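Local coordinates for protein probable AP endonuclease (African swine fever virus, PDB 6KI3) that cleaves DNA on the 5' side of abasic sites as a zinc-dependent repair endonuclease, and also trims mismatched 3' ends as an exonuclease, at residues K115-L121 / G141-E147. Numbering follows the deposited sequence.
Sequences KGLVLHL and GVVIYLE. With ZN (zinc ion), chain K; ZN (zinc ion), chain J; nucleotides of chain C.
E147 reaches out fully extended, with CG anti to its backbone N (chi1 -177°), lifting its carboxylate off the sheet and toward strand 116-120; H120 swings CG anti to its carbonyl carbon (chi1 -76°), which sets its ring beside that carboxylate, the two pointing the same way. H120 NE2 and E147 OE2 each bind one zinc ion at 2.1 Å, the imidazole and carboxylate planes 84° apart. H83 supplies a third protein ligand, and OP1 of the abasic-site analogue (3DR1 of chain C) binds the same zinc ion at 2.0 Å. The other carboxylate oxygen, E147 OE1, lies 2.1 Å from a second zinc ion, which also takes OP2 of the same phosphate and is completed by D184, H223 and E276. E147 thus bridges two metals, which probably polarise the phosphate between them. The strands carrying these ligands, 116-120 and 143-147, are parallel neighbours in the TIM barrel, joined by a beta-alpha-beta crossover through helix 126-134, with the ligands at their C-terminal ends. Five backbone hydrogen bonds zip the strands from V143 N–K115 O to E147 N–L119 O (2.9 Å), and a weak one, L121 N to E147 O, follows. V118 CG1 comes up beside E147 OE2 at 3.4 Å, off the carboxylate plane. On the face where L117 and L119 pack on helix 96-112, L119 CD1 meets I144 CG2 at 4.0 Å, and L121 CD2 lies across L146 CD1 at 3.8 Å.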
loop_
_atom_site.group_PDB
_atom_site.type_symbol
_atom_site.label_atom_id
_atom_site.label_comp_id
_atom_site.label_asym_id
_atom_site.label_seq_id
_atom_site.Cartn_x
_atom_site.Cartn_y
_atom_site.Cartn_z
ATOM N N LYS A 115 -6.226 -4.552 9.085
ATOM C CA LYS A 115 -5.058 -5.394 9.306
ATOM C C LYS A 115 -3.772 -4.609 9.538
ATOM O O LYS A 115 -2.853 -5.137 10.171
ATOM C CB LYS A 115 -4.864 -6.339 8.119
ATOM C CG LYS A 115 -6.113 -7.115 7.733
ATOM C CD LYS A 115 -6.448 -8.191 8.755
ATOM C CE LYS A 115 -7.635 -9.027 8.298
ATOM N NZ LYS A 115 -7.920 -10.163 9.218
ATOM N N GLY A 116 -3.671 -3.379 9.045
ATOM C CA GLY A 116 -2.413 -2.674 9.199
ATOM C C GLY A 116 -2.543 -1.193 8.925
ATOM O O GLY A 116 -3.608 -0.692 8.554
ATOM N N LEU A 117 -1.424 -0.495 9.117
ATOM C CA LEU A 117 -1.324 0.939 8.883
ATOM C C LEU A 117 -0.050 1.227 8.104
ATOM O O LEU A 117 1.042 0.835 8.530
ATOM C CB LEU A 117 -1.326 1.724 10.200
ATOM C CG LEU A 117 -1.394 3.247 10.081
ATOM C CD1 LEU A 117 -2.773 3.693 9.617
ATOM C CD2 LEU A 117 -1.028 3.911 11.401
ATOM N N VAL A 118 -0.189 1.909 6.972
ATOM C CA VAL A 118 0.943 2.225 6.109
ATOM C C VAL A 118 1.534 3.564 6.526
ATOM O O VAL A 118 0.822 4.574 6.596
ATOM C CB VAL A 118 0.521 2.249 4.631
ATOM C CG1 VAL A 118 1.715 2.578 3.746
ATOM C CG2 VAL A 118 -0.097 0.918 4.231
ATOM N N LEU A 119 2.834 3.575 6.802
ATOM C CA LEU A 119 3.576 4.796 7.068
ATOM C C LEU A 119 4.677 4.950 6.029
ATOM O O LEU A 119 5.249 3.964 5.555
ATOM C CB LEU A 119 4.184 4.797 8.479
ATOM C CG LEU A 119 3.203 4.720 9.652
ATOM C CD1 LEU A 119 3.920 4.949 10.976
ATOM C CD2 LEU A 119 2.066 5.713 9.471
ATOM N N HIS A 120 4.969 6.199 5.676
ATOM C CA HIS A 120 5.960 6.497 4.650
ATOM C C HIS A 120 7.348 6.591 5.266
ATOM O O HIS A 120 7.560 7.337 6.227
ATOM C CB HIS A 120 5.615 7.799 3.930
ATOM C CG HIS A 120 4.492 7.665 2.952
ATOM N ND1 HIS A 120 4.047 8.715 2.180
ATOM C CD2 HIS A 120 3.724 6.601 2.620
ATOM C CE1 HIS A 120 3.052 8.304 1.415
ATOM N NE2 HIS A 120 2.837 7.024 1.662
ATOM N N LEU A 121 8.286 5.832 4.708
ATOM C CA LEU A 121 9.674 5.938 5.125
ATOM C C LEU A 121 10.234 7.301 4.742
ATOM O O LEU A 121 9.906 7.852 3.688
ATOM C CB LEU A 121 10.512 4.832 4.486
ATOM C CG LEU A 121 10.318 3.414 5.022
ATOM C CD1 LEU A 121 11.066 2.418 4.156
ATOM C CD2 LEU A 121 10.787 3.331 6.465
ATOM N N GLY A 141 -2.503 -7.407 16.461
ATOM C CA GLY A 141 -3.250 -7.671 15.250
ATOM C C GLY A 141 -3.099 -6.646 14.146
ATOM O O GLY A 141 -3.672 -6.840 13.067
ATOM N N VAL A 142 -2.351 -5.570 14.373
ATOM C CA VAL A 142 -2.172 -4.506 13.391
ATOM C C VAL A 142 -0.686 -4.365 13.098
ATOM O O VAL A 142 0.120 -4.187 14.019
ATOM C CB VAL A 142 -2.762 -3.172 13.883
ATOM C CG1 VAL A 142 -2.558 -2.084 12.839
ATOM C CG2 VAL A 142 -4.240 -3.333 14.207
ATOM N N VAL A 143 -0.329 -4.436 11.818
ATOM C CA VAL A 143 1.060 -4.376 11.374
ATOM C C VAL A 143 1.332 -2.999 10.786
ATOM O O VAL A 143 0.570 -2.514 9.942
ATOM C CB VAL A 143 1.359 -5.477 10.344
ATOM C CG1 VAL A 143 2.736 -5.272 9.727
ATOM C CG2 VAL A 143 1.257 -6.849 10.988
ATOM N N ILE A 144 2.416 -2.369 11.227
ATOM C CA ILE A 144 2.875 -1.125 10.616
ATOM C C ILE A 144 3.650 -1.490 9.353
ATOM O O ILE A 144 4.716 -2.105 9.425
ATOM C CB ILE A 144 3.738 -0.303 11.580
ATOM C CG1 ILE A 144 2.938 0.076 12.828
ATOM C CG2 ILE A 144 4.266 0.943 10.887
ATOM C CD1 ILE A 144 3.697 0.970 13.788
ATOM N N TYR A 145 3.110 -1.120 8.193
ATOM C CA TYR A 145 3.744 -1.391 6.908
ATOM C C TYR A 145 4.550 -0.167 6.491
ATOM O O TYR A 145 3.981 0.892 6.208
ATOM C CB TYR A 145 2.703 -1.746 5.847
ATOM C CG TYR A 145 2.106 -3.125 6.003
ATOM C CD1 TYR A 145 2.765 -4.247 5.517
ATOM C CD2 TYR A 145 0.878 -3.306 6.627
ATOM C CE1 TYR A 145 2.224 -5.509 5.653
ATOM C CE2 TYR A 145 0.327 -4.567 6.767
ATOM C CZ TYR A 145 1.004 -5.665 6.278
ATOM O OH TYR A 145 0.463 -6.922 6.414
ATOM N N LEU A 146 5.872 -0.312 6.452
ATOM C CA LEU A 146 6.746 0.770 6.017
ATOM C C LEU A 146 6.820 0.771 4.495
ATOM O O LEU A 146 7.241 -0.219 3.887
ATOM C CB LEU A 146 8.135 0.616 6.631
ATOM C CG LEU A 146 8.179 0.590 8.161
ATOM C CD1 LEU A 146 9.614 0.523 8.657
ATOM C CD2 LEU A 146 7.460 1.799 8.740
ATOM N N GLU A 147 6.412 1.879 3.881
ATOM C CA GLU A 147 6.311 1.961 2.431
ATOM C C GLU A 147 7.609 2.475 1.824
ATOM O O GLU A 147 8.256 3.371 2.373
ATOM C CB GLU A 147 5.149 2.869 2.022
ATOM C CG GLU A 147 4.932 2.951 0.518
ATOM C CD GLU A 147 3.705 3.756 0.140
ATOM O OE1 GLU A 147 3.483 3.966 -1.069
ATOM O OE2 GLU A 147 2.960 4.177 1.050
HETATM ZN ZN ZN K . 1.621 5.742 0.460
HETATM ZN ZN ZN J . 1.640 3.920 -2.165
ATOM O "O5'" 3DR C 1 -0.149 7.192 -2.767
ATOM P P 3DR C 1 1.411 7.181 -2.373
ATOM O OP1 3DR C 1 1.403 7.252 -0.866
ATOM O OP2 3DR C 1 1.902 5.873 -2.939
ATOM O OP3 3DR C 1 1.975 8.413 -3.040
ATOM C "C2'" 3DR C 1 -4.444 7.362 -1.779
ATOM C "C5'" 3DR C 1 -1.077 8.037 -2.092
ATOM C "C4'" 3DR C 1 -2.390 8.013 -2.864
ATOM O "O4'" 3DR C 1 -2.695 6.664 -3.223
ATOM C "C1'" 3DR C 1 -4.005 6.303 -2.780
ATOM C "C3'" 3DR C 1 -3.548 8.553 -2.044
ATOM O "O3'" 3DR C 1 -4.270 9.503 -2.828
#